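Periplasmic binding protein (Thermotoga lettingae TMO, PDB 4RY8) binds 5-methylthioribose between its two lobes and probably delivers it, as a periplasmic solute-binding protein, to a sugar transporter. Local coordinates at residues 260-273 with 313-325. Numbering follows the deposited sequence.
Sequences RLAVRAAAALVGGE and NLVWPEWLKALTE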
ATOM      1  N   ARG C 260      14.629 -17.191   8.227  1.00 26.01           N
ATOM      2  CA  ARG C 260      16.000 -17.076   7.797  1.00 26.11           C
ATOM      3  C   ARG C 260      16.509 -15.652   7.923  1.00 27.67           C
ATOM      4  O   ARG C 260      17.551 -15.423   8.529  1.00 31.98           O
ATOM      5  CB  ARG C 260      16.174 -17.602   6.356  1.00 35.90           C
ATOM      6  CG  ARG C 260      16.030 -19.117   6.259  1.00 40.58           C
ATOM      7  CD  ARG C 260      15.967 -19.624   4.834  1.00 29.68           C
ATOM      8  NE  ARG C 260      17.209 -19.366   4.138  1.00 31.42           N
ATOM      9  CZ  ARG C 260      18.308 -20.106   4.226  1.00 35.45           C
ATOM     10  NH1 ARG C 260      18.352 -21.195   4.995  1.00 42.58           N
ATOM     11  NH2 ARG C 260      19.384 -19.760   3.516  1.00 48.62           N
ATOM     12  N   LEU C 261      15.769 -14.685   7.386  1.00 25.89           N
ATOM     13  CA  LEU C 261      16.156 -13.282   7.468  1.00 29.63           C
ATOM     14  C   LEU C 261      16.463 -12.844   8.924  1.00 26.83           C
ATOM     15  O   LEU C 261      17.433 -12.119   9.199  1.00 25.47           O
ATOM     16  CB  LEU C 261      15.058 -12.377   6.859  1.00 24.76           C
ATOM     17  CG  LEU C 261      15.244 -10.868   7.090  1.00 25.97           C
ATOM     18  CD1 LEU C 261      16.601 -10.387   6.585  1.00 34.03           C
ATOM     19  CD2 LEU C 261      14.135 -10.052   6.436  1.00 23.28           C
ATOM     20  N   ALA C 262      15.624 -13.274   9.844  1.00 24.00           N
ATOM     21  CA  ALA C 262      15.786 -12.821  11.228  1.00 25.19           C
ATOM     22  C   ALA C 262      17.106 -13.292  11.798  1.00 30.85           C
ATOM     23  O   ALA C 262      17.755 -12.543  12.519  1.00 24.57           O
ATOM     24  CB  ALA C 262      14.615 -13.281  12.103  1.00 30.00           C
ATOM     25  N   VAL C 263      17.529 -14.513  11.435  1.00 25.96           N
ATOM     26  CA  VAL C 263      18.783 -15.037  11.944  1.00 32.84           C
ATOM     27  C   VAL C 263      19.950 -14.332  11.278  1.00 31.45           C
ATOM     28  O   VAL C 263      20.921 -13.969  11.964  1.00 26.85           O
ATOM     29  CB  VAL C 263      18.866 -16.566  11.793  1.00 29.11           C
ATOM     30  CG1 VAL C 263      20.287 -17.093  12.000  1.00 36.95           C
ATOM     31  CG2 VAL C 263      17.888 -17.197  12.773  1.00 29.53           C
ATOM     32  N   ARG C 264      19.845 -14.137   9.955  1.00 37.42           N
ATOM     33  CA  ARG C 264      20.867 -13.435   9.174  1.00 28.93           C
ATOM     34  C   ARG C 264      21.120 -12.081   9.710  1.00 27.64           C
ATOM     35  O   ARG C 264      22.262 -11.679   9.759  1.00 31.63           O
ATOM     36  CB  ARG C 264      20.456 -13.222   7.717  1.00 38.19           C
ATOM     37  CG  ARG C 264      20.982 -14.260   6.788  1.00 47.48           C
ATOM     38  CD  ARG C 264      21.191 -13.717   5.385  1.00 76.47           C
ATOM     39  NE  ARG C 264      20.039 -13.021   4.797  1.00 37.00           N
ATOM     40  CZ  ARG C 264      18.884 -13.593   4.477  1.00 30.31           C
ATOM     41  NH1 ARG C 264      18.644 -14.879   4.720  1.00 32.70           N
ATOM     42  NH2 ARG C 264      17.956 -12.867   3.890  1.00 32.03           N
ATOM     43  N   ALA C 265      20.042 -11.357  10.057  1.00 27.43           N
ATOM     44  CA  ALA C 265      20.156 -10.013  10.609  1.00 30.64           C
ATOM     45  C   ALA C 265      20.918 -10.037  11.911  1.00 31.00           C
ATOM     46  O   ALA C 265      21.807  -9.211  12.148  1.00 28.28           O
ATOM     47  CB  ALA C 265      18.776  -9.376  10.818  1.00 29.01           C
ATOM     48  N   ALA C 266      20.505 -10.954  12.780  1.00 33.63           N
ATOM     49  CA  ALA C 266      21.132 -11.124  14.060  1.00 27.54           C
ATOM     50  C   ALA C 266      22.611 -11.379  13.861  1.00 28.02           C
ATOM     51  O   ALA C 266      23.447 -10.751  14.489  1.00 30.24           O
ATOM     52  CB  ALA C 266      20.501 -12.276  14.793  1.00 25.60           C
ATOM     53  N   ALA C 267      22.936 -12.293  12.955  1.00 30.68           N
ATOM     54  CA  ALA C 267      24.330 -12.673  12.746  1.00 31.68           C
ATOM     55  C   ALA C 267      25.128 -11.516  12.147  1.00 33.40           C
ATOM     56  O   ALA C 267      26.290 -11.327  12.481  1.00 35.45           O
ATOM     57  CB  ALA C 267      24.418 -13.909  11.856  1.00 32.52           C
ATOM     58  N   ALA C 268      24.490 -10.732  11.278  1.00 44.71           N
ATOM     59  CA  ALA C 268      25.111  -9.534  10.721  1.00 38.73           C
ATOM     60  C   ALA C 268      25.494  -8.537  11.816  1.00 37.06           C
ATOM     61  O   ALA C 268      26.610  -8.005  11.824  1.00 34.01           O
ATOM     62  CB  ALA C 268      24.192  -8.884   9.689  1.00 33.31           C
ATOM     63  N   LEU C 269      24.581  -8.275  12.748  1.00 28.67           N
ATOM     64  CA  LEU C 269      24.890  -7.334  13.840  1.00 31.28           C
ATOM     65  C   LEU C 269      26.076  -7.804  14.653  1.00 30.86           C
ATOM     66  O   LEU C 269      26.950  -7.019  14.962  1.00 30.49           O
ATOM     67  CB  LEU C 269      23.694  -7.142  14.771  1.00 28.10           C
ATOM     68  CG  LEU C 269      22.489  -6.474  14.138  1.00 29.33           C
ATOM     69  CD1 LEU C 269      21.263  -6.687  15.014  1.00 35.63           C
ATOM     70  CD2 LEU C 269      22.758  -4.995  13.854  1.00 40.67           C
ATOM     71  N   VAL C 270      26.115  -9.092  14.985  1.00 37.94           N
ATOM     72  CA  VAL C 270      27.227  -9.647  15.773  1.00 38.00           C
ATOM     73  C   VAL C 270      28.559  -9.436  15.026  1.00 33.75           C
ATOM     74  O   VAL C 270      29.557  -9.091  15.637  1.00 33.80           O
ATOM     75  CB  VAL C 270      26.999 -11.141  16.128  1.00 36.99           C
ATOM     76  CG1 VAL C 270      28.271 -11.767  16.687  1.00 37.58           C
ATOM     77  CG2 VAL C 270      25.849 -11.283  17.132  1.00 34.70           C
ATOM     78  N   GLY C 271      28.541  -9.605  13.707  1.00 33.52           N
ATOM     79  CA  GLY C 271      29.670  -9.250  12.842  1.00 35.35           C
ATOM     80  C   GLY C 271      30.040  -7.765  12.721  1.00 42.06           C
ATOM     81  O   GLY C 271      30.982  -7.428  12.010  1.00 48.23           O
ATOM     82  N   GLY C 272      29.311  -6.874  13.394  1.00 55.34           N
ATOM     83  CA  GLY C 272      29.637  -5.443  13.402  1.00 52.36           C
ATOM     84  C   GLY C 272      28.982  -4.629  12.295  1.00 45.33           C
ATOM     85  O   GLY C 272      29.244  -3.435  12.167  1.00 47.16           O
ATOM     86  N   GLU C 273      28.131  -5.268  11.496  1.00 35.35           N
ATOM     87  CA  GLU C 273      27.446  -4.603  10.402  1.00 38.26           C
ATOM     88  C   GLU C 273      26.317  -3.683  10.896  1.00 46.51           C
ATOM     89  O   GLU C 273      25.578  -4.029  11.820  1.00 42.90           O
ATOM     90  CB  GLU C 273      26.857  -5.632   9.439  1.00 37.79           C
ATOM     91  CG  GLU C 273      27.873  -6.490   8.735  1.00 48.08           C
ATOM     92  CD  GLU C 273      28.643  -5.758   7.635  1.00 47.26           C
ATOM     93  OE1 GLU C 273      28.203  -4.691   7.149  1.00 46.93           O
ATOM     94  OE2 GLU C 273      29.703  -6.269   7.248  1.00 51.63           O
ATOM     95  N   ASN C 313      16.593 -11.197  -1.013  1.00 43.38           N
ATOM     96  CA  ASN C 313      18.007 -10.857  -1.000  1.00 49.55           C
ATOM     97  C   ASN C 313      18.416  -9.756  -0.012  1.00 51.06           C
ATOM     98  O   ASN C 313      19.343  -9.005  -0.299  1.00 56.39           O
ATOM     99  CB  ASN C 313      18.460 -10.473  -2.412  1.00 64.02           C
ATOM    100  N   LEU C 314      17.737  -9.666   1.140  1.00 43.54           N
ATOM    101  CA  LEU C 314      18.093  -8.704   2.178  1.00 31.45           C
ATOM    102  C   LEU C 314      19.198  -9.210   3.113  1.00 29.13           C
ATOM    103  O   LEU C 314      19.185 -10.356   3.518  1.00 35.39           O
ATOM    104  CB  LEU C 314      16.868  -8.404   3.056  1.00 52.02           C
ATOM    105  CG  LEU C 314      15.750  -7.581   2.439  1.00 45.46           C
ATOM    106  CD1 LEU C 314      14.503  -7.700   3.296  1.00 36.05           C
ATOM    107  CD2 LEU C 314      16.174  -6.130   2.297  1.00 48.91           C
ATOM    108  N   VAL C 315      20.124  -8.326   3.478  1.00 29.98           N
ATOM    109  CA  VAL C 315      21.157  -8.587   4.483  1.00 31.49           C
ATOM    110  C   VAL C 315      22.061  -9.769   4.148  1.00 40.61           C
ATOM    111  O   VAL C 315      22.074 -10.781   4.855  1.00 32.45           O
ATOM    112  CB  VAL C 315      20.565  -8.776   5.898  1.00 29.29           C
ATOM    113  CG1 VAL C 315      21.677  -8.823   6.930  1.00 28.17           C
ATOM    114  CG2 VAL C 315      19.624  -7.624   6.218  1.00 33.13           C
ATOM    115  N   TRP C 316      22.835  -9.612   3.079  1.00 41.20           N
ATOM    116  CA  TRP C 316      23.809 -10.607   2.676  1.00 39.27           C
ATOM    117  C   TRP C 316      25.196  -9.962   2.518  1.00 50.79           C
ATOM    118  O   TRP C 316      25.771  -9.989   1.417  1.00 51.42           O
ATOM    119  CB  TRP C 316      23.382 -11.239   1.343  1.00 45.26           C
ATOM    120  CG  TRP C 316      22.229 -12.221   1.422  1.00 34.66           C
ATOM    121  CD1 TRP C 316      20.933 -11.992   1.079  1.00 45.04           C
ATOM    122  CD2 TRP C 316      22.298 -13.583   1.835  1.00 34.95           C
ATOM    123  NE1 TRP C 316      20.179 -13.121   1.280  1.00 41.83           N
ATOM    124  CE2 TRP C 316      20.997 -14.115   1.741  1.00 36.16           C
ATOM    125  CE3 TRP C 316      23.334 -14.405   2.290  1.00 39.34           C
ATOM    126  CZ2 TRP C 316      20.702 -15.429   2.074  1.00 39.54           C
ATOM    127  CZ3 TRP C 316      23.044 -15.714   2.618  1.00 51.02           C
ATOM    128  CH2 TRP C 316      21.734 -16.215   2.510  1.00 83.89           C
ATOM    129  N   PRO C 317      25.757  -9.398   3.608  1.00 37.35           N
ATOM    130  CA  PRO C 317      27.102  -8.826   3.481  1.00 41.62           C
ATOM    131  C   PRO C 317      28.075  -9.843   2.897  1.00 42.66           C
ATOM    132  O   PRO C 317      27.845 -11.053   2.993  1.00 42.33           O
ATOM    133  CB  PRO C 317      27.494  -8.452   4.925  1.00 53.14           C
ATOM    134  CG  PRO C 317      26.360  -8.873   5.802  1.00 50.79           C
ATOM    135  CD  PRO C 317      25.165  -9.145   4.936  1.00 42.64           C
ATOM    136  N   GLU C 318      29.153  -9.370   2.295  1.00 54.47           N
ATOM    137  CA  GLU C 318      30.017 -10.272   1.549  1.00 47.58           C
ATOM    138  C   GLU C 318      30.504 -11.424   2.401  1.00 51.04           C
ATOM    139  O   GLU C 318      30.455 -12.588   1.980  1.00 56.20           O
ATOM    140  CB  GLU C 318      31.225  -9.520   0.980  1.00 81.32           C
ATOM    141  CG  GLU C 318      30.876  -8.492  -0.078  1.00 81.89           C
ATOM    142  CD  GLU C 318      30.024  -9.066  -1.188  1.00 73.85           C
ATOM    143  OE1 GLU C 318      29.191  -8.311  -1.724  1.00 80.15           O
ATOM    144  OE2 GLU C 318      30.184 -10.267  -1.515  1.00 91.24           O
ATOM    145  N   TRP C 319      30.994 -11.092   3.592  1.00 47.01           N
ATOM    146  CA  TRP C 319      31.548 -12.098   4.498  1.00 42.84           C
ATOM    147  C   TRP C 319      30.538 -13.169   4.918  1.00 41.55           C
ATOM    148  O   TRP C 319      30.884 -14.329   5.091  1.00 44.81           O
ATOM    149  CB  TRP C 319      32.181 -11.417   5.721  1.00 43.68           C
ATOM    150  CG  TRP C 319      31.228 -10.647   6.597  1.00 50.32           C
ATOM    151  CD1 TRP C 319      30.964  -9.302   6.552  1.00 44.69           C
ATOM    152  CD2 TRP C 319      30.439 -11.176   7.666  1.00 40.13           C
ATOM    153  NE1 TRP C 319      30.041  -8.974   7.515  1.00 56.76           N
ATOM    154  CE2 TRP C 319      29.703 -10.102   8.214  1.00 46.48           C
ATOM    155  CE3 TRP C 319      30.270 -12.449   8.208  1.00 43.40           C
ATOM    156  CZ2 TRP C 319      28.840 -10.261   9.291  1.00 35.55           C
ATOM    157  CZ3 TRP C 319      29.374 -12.604   9.276  1.00 49.41           C
ATOM    158  CH2 TRP C 319      28.674 -11.506   9.793  1.00 36.98           C
ATOM    159  N   LEU C 320      29.287 -12.783   5.073  1.00 38.24           N
ATOM    160  CA  LEU C 320      28.273 -13.720   5.502  1.00 45.11           C
ATOM    161  C   LEU C 320      27.890 -14.718   4.421  1.00 42.35           C
ATOM    162  O   LEU C 320      27.685 -15.896   4.721  1.00 49.93           O
ATOM    163  CB  LEU C 320      27.019 -12.977   5.974  1.00 38.08           C
ATOM    164  CG  LEU C 320      25.994 -13.825   6.733  1.00 49.16           C
ATOM    165  CD1 LEU C 320      25.423 -13.018   7.891  1.00 44.32           C
ATOM    166  CD2 LEU C 320      24.871 -14.314   5.821  1.00 57.16           C
ATOM    167  N   LYS C 321      27.743 -14.263   3.177  1.00 59.29           N
ATOM    168  CA  LYS C 321      27.369 -15.182   2.096  1.00 56.24           C
ATOM    169  C   LYS C 321      28.571 -16.047   1.766  1.00 48.81           C
ATOM    170  O   LYS C 321      28.406 -17.224   1.477  1.00 54.51           O
ATOM    171  CB  LYS C 321      26.845 -14.459   0.848  1.00 62.24           C
ATOM    172  CG  LYS C 321      27.923 -13.983  -0.110  1.00 56.43           C
ATOM    173  CD  LYS C 321      27.357 -13.235  -1.315  1.00 62.50           C
ATOM    174  CE  LYS C 321      26.519 -12.041  -0.886  1.00 64.08           C
ATOM    175  NZ  LYS C 321      26.382 -11.004  -1.937  1.00 65.04           N
ATOM    176  N   ALA C 322      29.771 -15.468   1.834  1.00 59.20           N
ATOM    177  CA  ALA C 322      31.013 -16.240   1.677  1.00 76.58           C
ATOM    178  C   ALA C 322      31.100 -17.340   2.738  1.00 63.33           C
ATOM    179  O   ALA C 322      31.444 -18.469   2.438  1.00 56.82           O
ATOM    180  CB  ALA C 322      32.231 -15.333   1.769  1.00 69.47           C
ATOM    181  N   LEU C 323      30.763 -16.997   3.975  1.00 74.07           N
ATOM    182  CA  LEU C 323      30.733 -17.960   5.077  1.00 59.83           C
ATOM    183  C   LEU C 323      29.776 -19.138   4.828  1.00 64.07           C
ATOM    184  O   LEU C 323      30.143 -20.283   5.060  1.00 55.56           O
ATOM    185  CB  LEU C 323      30.350 -17.235   6.368  1.00 51.50           C
ATOM    186  CG  LEU C 323      30.174 -18.045   7.634  1.00 43.43           C
ATOM    187  CD1 LEU C 323      31.343 -18.982   7.886  1.00 48.83           C
ATOM    188  CD2 LEU C 323      29.995 -17.074   8.788  1.00 57.20           C
ATOM    189  N   THR C 324      28.559 -18.857   4.359  1.00 58.25           N
ATOM    190  CA  THR C 324      27.617 -19.925   3.979  1.00 61.13           C
ATOM    191  C   THR C 324      28.136 -20.787   2.798  1.00 58.86           C
ATOM    192  O   THR C 324      27.696 -21.924   2.634  1.00 80.09           O
ATOM    193  CB  THR C 324      26.205 -19.384   3.625  1.00 66.20           C
ATOM    194  OG1 THR C 324      26.284 -18.516   2.493  1.00 63.21           O
ATOM    195  CG2 THR C 324      25.549 -18.619   4.806  1.00 58.71           C
ATOM    196  N   GLU C 325      29.057 -20.256   1.988  1.00 64.80           N
ATOM    197  CA  GLU C 325      29.720 -21.053   0.941  1.00 57.19           C
ATOM    198  C   GLU C 325      30.587 -22.134   1.582  1.00 58.02           C
ATOM    199  O   GLU C 325      30.496 -23.308   1.217  1.00 71.30           O
ATOM    200  CB  GLU C 325      30.601 -20.196   0.017  1.00 67.91           C
ATOM    201  CG  GLU C 325      29.915 -19.003  -0.638  1.00 71.82           C
ATOM    202  CD  GLU C 325      28.727 -19.376  -1.503  1.00 74.26           C
ATOM    203  OE1 GLU C 325      28.748 -20.467  -2.117  1.00 87.87           O
ATOM    204  OE2 GLU C 325      27.779 -18.569  -1.583  1.00 64.87           O
TER
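Leu261 meets Leu314 and Val315 where the C-terminal tail packs on helix 255-270, in one Rossmann-like lobe of the periplasmic binding protein fold. Its CD2 lies 3.9 Å from Leu314 CD1, and CD1 faces Val315 CG2. Bent at chi3 (-52°), Arg264 holds Leu314 O side-on with two nitrogens. Arg264 NH2 lies 2.8 Å from Leu314 O with an N-H...O angle of 155°, and Arg264 NE lies 3.1 Å from the same oxygen. Both bonds are in the guanidinium plane, so they fix its rotation. NE also makes a weak bond to Val315 O. One face of the guanidinium stacks flat on the Trp316 indole, planes 11° apart. Arg264 CD sits over the six-membered ring of Trp316, 3.5 Å from its centroid, as a CH-pi contact. Ala266 and Val270 of the same helix meet strand 74-78. Ala267 CB touches Leu320 CD1, while Ala268 CB packs on Val315 CG1 at 3.7 Å. Gly271 CA lies 3.8 Å from Trp319 CZ2, leaving little room between backbone and indole. The helix ends in a Schellman motif at Gly272. Beyond the turn, Glu273 OE2 lies in the indole plane and accepts from Trp319 NE1 at 2.7 Å, on its anti side, somewhat out of the carboxylate plane.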